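Local coordinates for protein putative serine phosphatase (Pseudomonas aeruginosa, PDB 6K4E) that probably removes phosphate from phosphorylated threonine or serine of a partner protein as a magnesium-dependent PP2C-type phosphatase in a pathway controlling biofilm formation, at residues 97-102 and 106-111; 145-150 and 173-178. All coordinates share one frame; numbering follows the deposited sequence.

Interaction 1: 97-102 and 106-111; sequences YVYREQ and YLIGVV
Val98 and Gly109 face each other as an antiparallel hydrogen-bonded pair, Val98 N donating to Gly109 O at 2.9 Å and Gly109 N to Val98 O at 3.1 Å. In both bonds the donor stands 45° out of the acceptor's carbonyl plane. Two residues on, Arg100 and Leu107 form the next such pair: Arg100 N reaches Leu107 O, and Leu107 N reaches Arg100 O at 2.8 Å almost in line with its N-H (176°). Leu107 O also receives the CA-H of Tyr99, with Tyr99 CA 3.2 Å away.

On the face that carries the tyrosines, the Tyr99 ring leans across the hairpin. With its CG trans to the backbone N (chi1 175°), the ring swings over the partner strand, where Tyr99 CE1 lies 3.6 Å from Tyr106 CB. The two rings meet at a slant, centroids 5.8 Å apart, while Ile108 CB sits at the edge of the Tyr99 ring. Tyr97 instead sends its ring away from strand 106-111, leaving its CB 3.2 Å from Gly109 O. On the other face Val98 CG2 lies 3.7 Å from Gly109 N, a close fit beside a residue without a side chain, and the CB atoms of Arg100 and Leu107 touch.

Farther out, the hydroxyls of Tyr97 and Tyr99 are hydrogen-bonded to Asp71 and Thr77, at the two ends of helix 71-77, whose Leu74 touches both tyrosine side chains. Leu296 and Phe298 of strand 293-300 cover Ile108. On the other face, helix 117-138 supplies Ile131 against Val98 and Ile135 against Arg100 and Leu107. This is the edge beta hairpin of one of the two central sheets of a PP2C-like alpha-beta sandwich, its second strand running on to the magnesium ligands Asp112 and Cys113.

Interaction 2: 145-150 and 173-178; sequences AILGET and AGLVWV
Ile146 O is gripped twice by Thr150: the backbone N donates the helical bond at 2.8 Å, and the side-chain OG1 donates a second at 2.7 Å. The two donors come from opposite faces of the carbonyl plane, the hydroxyl standing 42° out of it. Thr150 is buried, and folding its OG1 back onto the preceding turn satisfies the hydroxyl within the helix; its side chain touches Ile131 and Ala134 of helix 117-138.

Ile146 and Leu147 make the contact with the strand. Leu175 CD1 enters between them, 3.4 Å from Ile146 CG2, tighter than ordinary van der Waals packing, and 3.6 Å from Leu147 CD2. Ile146 meets Leu175 nearly at right angles, whereas Leu147 and Leu175 lie alongside, running opposite ways. Here helix 143-157 packs on the outer face of a central sheet, in the alpha-beta-beta-alpha layering of PP2C-type phosphatases; the axes of helix segment 145-150 and strand segment 173-178 come within 9.6 Å, their N-to-C directions 140° apart.

Leu147 CG stands beside the backbone N, trans to the carbonyl carbon (chi1 -68°), and its CD2 branch also reaches Ala173 CB at 3.9 Å. Neighbouring strands add further contacts: Leu107 touches both Ile146 and Leu175, Val111 meets Ala173, and Ala188 of strand 184-190 lies against Leu147.

Along the chain, the hairpin of interaction 1 is complete before the segments of interaction 2 begin; their centres lie 9 Å apart. Both involve one antiparallel sheet: interaction 1 pairs its outermost strand, 95-101, with the neighbouring 105-113, and interaction 2 packs helix 143-157 on a third, 171-179. Probable backbone hydrogen bonds, Val178 N to Tyr106 O and Val176 N to Ile108 O, each 2.8 Å, join the two contacts directly. The helix lies on the sheet's outer face, where helix 117-138 also packs. The side chains of Val110 and Ala173 lie about 10 and 11 Å from a bound magnesium ion, and strand 105-113 runs on to the ligands Asp112 and Cys113.

Interaction 1: 97-102 and 106-111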
ATOM      1  N   TYR B  97       4.836  -7.757  -9.659  1.00 38.57           N
ATOM      2  CA  TYR B  97       5.740  -7.553 -10.773  1.00 37.29           C
ATOM      3  C   TYR B  97       5.475  -6.200 -11.385  1.00 40.11           C
ATOM      4  O   TYR B  97       4.388  -5.622 -11.215  1.00 37.66           O
ATOM      5  CB  TYR B  97       5.607  -8.668 -11.817  1.00 37.94           C
ATOM      6  CG  TYR B  97       4.186  -9.015 -12.199  1.00 37.40           C
ATOM      7  CD1 TYR B  97       3.422  -9.863 -11.407  1.00 38.54           C
ATOM      8  CD2 TYR B  97       3.643  -8.587 -13.412  1.00 38.03           C
ATOM      9  CE1 TYR B  97       2.129 -10.234 -11.777  1.00 39.30           C
ATOM     10  CE2 TYR B  97       2.346  -8.954 -13.794  1.00 37.75           C
ATOM     11  CZ  TYR B  97       1.594  -9.767 -12.964  1.00 40.96           C
ATOM     12  OH  TYR B  97       0.343 -10.186 -13.307  1.00 42.62           O
ATOM     13  N   VAL B  98       6.502  -5.673 -12.033  1.00 35.32           N
ATOM     14  CA  VAL B  98       6.448  -4.347 -12.624  1.00 35.50           C
ATOM     15  C   VAL B  98       6.803  -4.458 -14.098  1.00 37.65           C
ATOM     16  O   VAL B  98       7.409  -5.433 -14.532  1.00 34.18           O
ATOM     17  CB  VAL B  98       7.379  -3.346 -11.857  1.00 39.48           C
ATOM     18  CG1 VAL B  98       6.851  -3.070 -10.448  1.00 40.06           C
ATOM     19  CG2 VAL B  98       8.833  -3.834 -11.791  1.00 37.66           C
ATOM     20  N   TYR B  99       6.456  -3.443 -14.847  1.00 35.44           N
ATOM     21  CA  TYR B  99       6.753  -3.345 -16.268  1.00 35.64           C
ATOM     22  C   TYR B  99       6.549  -1.897 -16.647  1.00 42.70           C
ATOM     23  O   TYR B  99       5.584  -1.283 -16.205  1.00 41.58           O
ATOM     24  CB  TYR B  99       5.794  -4.213 -17.095  1.00 36.90           C
ATOM     25  CG  TYR B  99       6.000  -4.027 -18.582  1.00 38.48           C
ATOM     26  CD1 TYR B  99       7.159  -4.484 -19.209  1.00 38.39           C
ATOM     27  CD2 TYR B  99       5.028  -3.425 -19.367  1.00 38.87           C
ATOM     28  CE1 TYR B  99       7.353  -4.321 -20.576  1.00 38.37           C
ATOM     29  CE2 TYR B  99       5.215  -3.259 -20.739  1.00 40.61           C
ATOM     30  CZ  TYR B  99       6.382  -3.712 -21.337  1.00 40.63           C
ATOM     31  OH  TYR B  99       6.605  -3.559 -22.676  1.00 41.67           O
ATOM     32  N   ARG B 100       7.470  -1.354 -17.440  1.00 43.43           N
ATOM     33  CA  ARG B 100       7.433   0.010 -17.955  1.00 44.50           C
ATOM     34  C   ARG B 100       8.043   0.031 -19.365  1.00 49.33           C
ATOM     35  O   ARG B 100       9.258  -0.096 -19.512  1.00 48.30           O
ATOM     36  CB  ARG B 100       8.182   0.957 -17.002  1.00 43.61           C
ATOM     37  CG  ARG B 100       8.204   2.434 -17.453  1.00 53.67           C
ATOM     38  CD  ARG B 100       6.850   3.128 -17.327  1.00 60.75           C
ATOM     39  NE  ARG B 100       6.439   3.241 -15.922  1.00 65.38           N
ATOM     40  CZ  ARG B 100       6.607   4.312 -15.158  1.00 71.77           C
ATOM     41  NH1 ARG B 100       7.118   5.425 -15.667  1.00 63.29           N
ATOM     42  NH2 ARG B 100       6.270   4.276 -13.882  1.00 54.87           N
ATOM     43  N   GLU B 101       7.200   0.190 -20.379  1.00 47.00           N
ATOM     44  CA  GLU B 101       7.634   0.272 -21.766  1.00 47.96           C
ATOM     45  C   GLU B 101       8.207   1.648 -22.098  1.00 52.26           C
ATOM     46  O   GLU B 101       7.629   2.670 -21.748  1.00 51.47           O
ATOM     47  CB  GLU B 101       6.472  -0.028 -22.720  1.00 50.07           C
ATOM     48  CG  GLU B 101       6.925  -0.248 -24.157  1.00 65.78           C
ATOM     49  CD  GLU B 101       5.986   0.188 -25.272  1.00 93.01           C
ATOM     50  OE1 GLU B 101       4.986   0.891 -24.994  1.00 89.31           O
ATOM     51  OE2 GLU B 101       6.271  -0.164 -26.439  1.00 92.97           O
ATOM     52  N   GLN B 102       9.330   1.660 -22.820  1.00 49.32           N
ATOM     53  CA  GLN B 102       9.940   2.873 -23.348  1.00 49.91           C
ATOM     54  C   GLN B 102      10.035   2.707 -24.861  1.00 53.40           C
ATOM     55  O   GLN B 102       9.756   1.625 -25.369  1.00 54.39           O
ATOM     56  CB  GLN B 102      11.323   3.116 -22.728  1.00 51.10           C
ATOM     57  CG  GLN B 102      11.300   3.415 -21.232  1.00 60.33           C
ATOM     58  CD  GLN B 102      10.662   4.738 -20.828  1.00 78.55           C
ATOM     59  OE1 GLN B 102      10.315   4.915 -19.671  1.00 73.62           O
ATOM     60  NE2 GLN B 102      10.497   5.718 -21.740  1.00 71.07           N
ATOM     61  N   TYR B 106      12.545  -1.703 -22.482  1.00 44.78           N
ATOM     62  CA  TYR B 106      11.578  -1.767 -21.388  1.00 41.62           C
ATOM     63  C   TYR B 106      12.182  -2.170 -20.087  1.00 44.11           C
ATOM     64  O   TYR B 106      13.215  -2.878 -20.043  1.00 42.95           O
ATOM     65  CB  TYR B 106      10.385  -2.692 -21.733  1.00 41.16           C
ATOM     66  CG  TYR B 106      10.776  -4.088 -22.164  1.00 39.53           C
ATOM     67  CD1 TYR B 106      10.867  -5.124 -21.244  1.00 39.46           C
ATOM     68  CD2 TYR B 106      11.003  -4.385 -23.507  1.00 40.58           C
ATOM     69  CE1 TYR B 106      11.213  -6.420 -21.645  1.00 36.64           C
ATOM     70  CE2 TYR B 106      11.380  -5.662 -23.912  1.00 39.75           C
ATOM     71  CZ  TYR B 106      11.455  -6.682 -22.982  1.00 44.82           C
ATOM     72  OH  TYR B 106      11.823  -7.946 -23.397  1.00 45.32           O
ATOM     73  N   LEU B 107      11.480  -1.781 -19.015  1.00 38.72           N
ATOM     74  CA  LEU B 107      11.837  -2.146 -17.659  1.00 37.13           C
ATOM     75  C   LEU B 107      10.886  -3.227 -17.245  1.00 39.58           C
ATOM     76  O   LEU B 107       9.696  -3.083 -17.422  1.00 39.05           O
ATOM     77  CB  LEU B 107      11.736  -0.949 -16.708  1.00 36.82           C
ATOM     78  CG  LEU B 107      12.023  -1.242 -15.227  1.00 40.82           C
ATOM     79  CD1 LEU B 107      13.544  -1.463 -14.961  1.00 40.35           C
ATOM     80  CD2 LEU B 107      11.513  -0.144 -14.389  1.00 41.71           C
ATOM     81  N   ILE B 108      11.412  -4.321 -16.694  1.00 37.88           N
ATOM     82  CA  ILE B 108      10.601  -5.457 -16.254  1.00 35.04           C
ATOM     83  C   ILE B 108      11.183  -6.021 -14.946  1.00 40.80           C
ATOM     84  O   ILE B 108      12.397  -6.102 -14.793  1.00 42.88           O
ATOM     85  CB  ILE B 108      10.479  -6.454 -17.410  1.00 36.00           C
ATOM     86  CG1 ILE B 108       9.379  -7.497 -17.159  1.00 36.08           C
ATOM     87  CG2 ILE B 108      11.834  -7.096 -17.775  1.00 35.14           C
ATOM     88  CD1 ILE B 108       8.904  -8.355 -18.497  1.00 33.88           C
ATOM     89  N   GLY B 109      10.331  -6.391 -14.013  1.00 36.81           N
ATOM     90  CA  GLY B 109      10.820  -6.917 -12.744  1.00 37.34           C
ATOM     91  C   GLY B 109       9.821  -7.668 -11.893  1.00 41.98           C
ATOM     92  O   GLY B 109       8.634  -7.683 -12.197  1.00 43.03           O
ATOM     93  N   VAL B 110      10.310  -8.337 -10.845  1.00 37.31           N
ATOM     94  CA  VAL B 110       9.510  -9.105  -9.880  1.00 36.03           C
ATOM     95  C   VAL B 110       9.937  -8.669  -8.498  1.00 40.25           C
ATOM     96  O   VAL B 110      11.091  -8.272  -8.299  1.00 39.98           O
ATOM     97  CB  VAL B 110       9.612 -10.653 -10.018  1.00 39.37           C
ATOM     98  CG1 VAL B 110       8.999 -11.153 -11.323  1.00 37.87           C
ATOM     99  CG2 VAL B 110      11.051 -11.159  -9.819  1.00 39.22           C
ATOM    100  N   VAL B 111       9.018  -8.735  -7.536  1.00 38.70           N
ATOM    101  CA  VAL B 111       9.295  -8.298  -6.163  1.00 38.54           C
ATOM    102  C   VAL B 111       8.641  -9.296  -5.228  1.00 41.85           C
ATOM    103  O   VAL B 111       7.516  -9.702  -5.478  1.00 41.34           O
ATOM    104  CB  VAL B 111       8.788  -6.835  -5.859  1.00 40.23           C
ATOM    105  CG1 VAL B 111       9.153  -6.414  -4.448  1.00 40.13           C
ATOM    106  CG2 VAL B 111       9.320  -5.806  -6.858  1.00 39.80           C
TER

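Interaction 2: 145-150 and 173-178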
ATOM      1  N   ALA B 145      19.984   1.824  -9.644  1.00 46.34           N
ATOM      2  CA  ALA B 145      19.527   3.131  -9.110  1.00 47.32           C
ATOM      3  C   ALA B 145      18.067   3.079  -8.649  1.00 49.99           C
ATOM      4  O   ALA B 145      17.741   3.661  -7.618  1.00 48.46           O
ATOM      5  CB  ALA B 145      19.704   4.229 -10.141  1.00 48.91           C
ATOM      6  N   ILE B 146      17.202   2.335  -9.401  1.00 45.99           N
ATOM      7  CA  ILE B 146      15.786   2.146  -9.101  1.00 44.88           C
ATOM      8  C   ILE B 146      15.653   1.426  -7.757  1.00 49.31           C
ATOM      9  O   ILE B 146      14.858   1.835  -6.934  1.00 51.12           O
ATOM     10  CB  ILE B 146      15.028   1.428 -10.278  1.00 46.97           C
ATOM     11  CG1 ILE B 146      15.038   2.298 -11.566  1.00 48.26           C
ATOM     12  CG2 ILE B 146      13.561   1.107  -9.898  1.00 44.58           C
ATOM     13  CD1 ILE B 146      14.801   1.538 -12.848  1.00 51.80           C
ATOM     14  N   LEU B 147      16.440   0.372  -7.535  1.00 45.86           N
ATOM     15  CA  LEU B 147      16.437  -0.423  -6.301  1.00 44.86           C
ATOM     16  C   LEU B 147      16.883   0.377  -5.092  1.00 50.94           C
ATOM     17  O   LEU B 147      16.282   0.232  -4.032  1.00 50.83           O
ATOM     18  CB  LEU B 147      17.282  -1.704  -6.455  1.00 44.26           C
ATOM     19  CG  LEU B 147      16.766  -2.777  -7.416  1.00 47.23           C
ATOM     20  CD1 LEU B 147      17.650  -3.973  -7.375  1.00 47.22           C
ATOM     21  CD2 LEU B 147      15.365  -3.215  -7.068  1.00 48.99           C
ATOM     22  N   GLY B 148      17.907   1.227  -5.271  1.00 49.26           N
ATOM     23  CA  GLY B 148      18.447   2.112  -4.243  1.00 49.43           C
ATOM     24  C   GLY B 148      17.409   3.120  -3.797  1.00 54.17           C
ATOM     25  O   GLY B 148      17.148   3.266  -2.601  1.00 52.50           O
ATOM     26  N   GLU B 149      16.771   3.776  -4.781  1.00 51.68           N
ATOM     27  CA  GLU B 149      15.711   4.754  -4.597  1.00 51.29           C
ATOM     28  C   GLU B 149      14.443   4.111  -4.016  1.00 52.49           C
ATOM     29  O   GLU B 149      13.772   4.770  -3.216  1.00 50.65           O
ATOM     30  CB  GLU B 149      15.410   5.474  -5.921  1.00 53.18           C
ATOM     31  CG  GLU B 149      16.291   6.688  -6.188  1.00 67.78           C
ATOM     32  CD  GLU B 149      16.192   7.827  -5.183  1.00 85.68           C
ATOM     33  OE1 GLU B 149      15.061   8.172  -4.770  1.00 75.57           O
ATOM     34  OE2 GLU B 149      17.254   8.380  -4.817  1.00 81.67           O
ATOM     35  N   THR B 150      14.122   2.825  -4.412  1.00 45.92           N
ATOM     36  CA  THR B 150      12.962   2.087  -3.891  1.00 44.45           C
ATOM     37  C   THR B 150      13.159   1.838  -2.389  1.00 47.40           C
ATOM     38  O   THR B 150      12.248   2.075  -1.592  1.00 45.00           O
ATOM     39  CB  THR B 150      12.704   0.804  -4.696  1.00 46.11           C
ATOM     40  OG1 THR B 150      12.409   1.157  -6.047  1.00 46.59           O
ATOM     41  CG2 THR B 150      11.569  -0.026  -4.126  1.00 41.56           C
ATOM     42  N   ALA B 173      13.895  -8.328  -4.891  1.00 42.30           N
ATOM     43  CA  ALA B 173      13.533  -7.779  -6.195  1.00 40.72           C
ATOM     44  C   ALA B 173      14.584  -8.055  -7.238  1.00 43.14           C
ATOM     45  O   ALA B 173      15.767  -8.109  -6.932  1.00 43.62           O
ATOM     46  CB  ALA B 173      13.238  -6.283  -6.123  1.00 41.12           C
ATOM     47  N   GLY B 174      14.123  -8.299  -8.450  1.00 38.39           N
ATOM     48  CA  GLY B 174      14.967  -8.510  -9.612  1.00 38.63           C
ATOM     49  C   GLY B 174      14.423  -7.565 -10.655  1.00 44.38           C
ATOM     50  O   GLY B 174      13.245  -7.661 -10.994  1.00 43.21           O
ATOM     51  N   LEU B 175      15.229  -6.599 -11.085  1.00 42.63           N
ATOM     52  CA  LEU B 175      14.839  -5.590 -12.066  1.00 43.92           C
ATOM     53  C   LEU B 175      15.734  -5.642 -13.261  1.00 46.02           C
ATOM     54  O   LEU B 175      16.947  -5.664 -13.110  1.00 46.87           O
ATOM     55  CB  LEU B 175      14.955  -4.186 -11.469  1.00 45.79           C
ATOM     56  CG  LEU B 175      13.755  -3.606 -10.788  1.00 52.41           C
ATOM     57  CD1 LEU B 175      14.107  -2.279 -10.262  1.00 54.05           C
ATOM     58  CD2 LEU B 175      12.590  -3.437 -11.761  1.00 56.73           C
ATOM     59  N   VAL B 176      15.150  -5.577 -14.451  1.00 41.68           N
ATOM     60  CA  VAL B 176      15.897  -5.644 -15.699  1.00 40.47           C
ATOM     61  C   VAL B 176      15.536  -4.497 -16.649  1.00 45.53           C
ATOM     62  O   VAL B 176      14.359  -4.302 -16.954  1.00 45.87           O
ATOM     63  CB  VAL B 176      15.654  -7.025 -16.373  1.00 41.98           C
ATOM     64  CG1 VAL B 176      16.293  -7.103 -17.750  1.00 41.82           C
ATOM     65  CG2 VAL B 176      16.127  -8.192 -15.497  1.00 41.05           C
ATOM     66  N   TRP B 177      16.547  -3.799 -17.177  1.00 41.83           N
ATOM     67  CA  TRP B 177      16.321  -2.834 -18.243  1.00 42.53           C
ATOM     68  C   TRP B 177      16.775  -3.537 -19.545  1.00 44.98           C
ATOM     69  O   TRP B 177      17.957  -3.847 -19.695  1.00 43.20           O
ATOM     70  CB  TRP B 177      17.067  -1.489 -18.027  1.00 42.51           C
ATOM     71  CG  TRP B 177      17.180  -0.688 -19.292  1.00 44.40           C
ATOM     72  CD1 TRP B 177      18.304  -0.507 -20.036  1.00 48.34           C
ATOM     73  CD2 TRP B 177      16.111  -0.058 -20.018  1.00 44.56           C
ATOM     74  NE1 TRP B 177      18.017   0.250 -21.148  1.00 48.83           N
ATOM     75  CE2 TRP B 177      16.674   0.507 -21.183  1.00 49.32           C
ATOM     76  CE3 TRP B 177      14.742   0.145 -19.767  1.00 45.62           C
ATOM     77  CZ2 TRP B 177      15.905   1.197 -22.130  1.00 48.95           C
ATOM     78  CZ3 TRP B 177      13.991   0.854 -20.689  1.00 47.36           C
ATOM     79  CH2 TRP B 177      14.570   1.363 -21.859  1.00 48.82           C
ATOM     80  N   VAL B 178      15.820  -3.849 -20.437  1.00 41.30           N
ATOM     81  CA  VAL B 178      16.076  -4.481 -21.737  1.00 40.23           C
ATOM     82  C   VAL B 178      16.238  -3.362 -22.736  1.00 44.88           C
ATOM     83  O   VAL B 178      15.256  -2.724 -23.094  1.00 45.04           O
ATOM     84  CB  VAL B 178      14.939  -5.449 -22.164  1.00 42.31           C
ATOM     85  CG1 VAL B 178      15.182  -6.043 -23.559  1.00 41.33           C
ATOM     86  CG2 VAL B 178      14.747  -6.544 -21.131  1.00 41.19           C
TER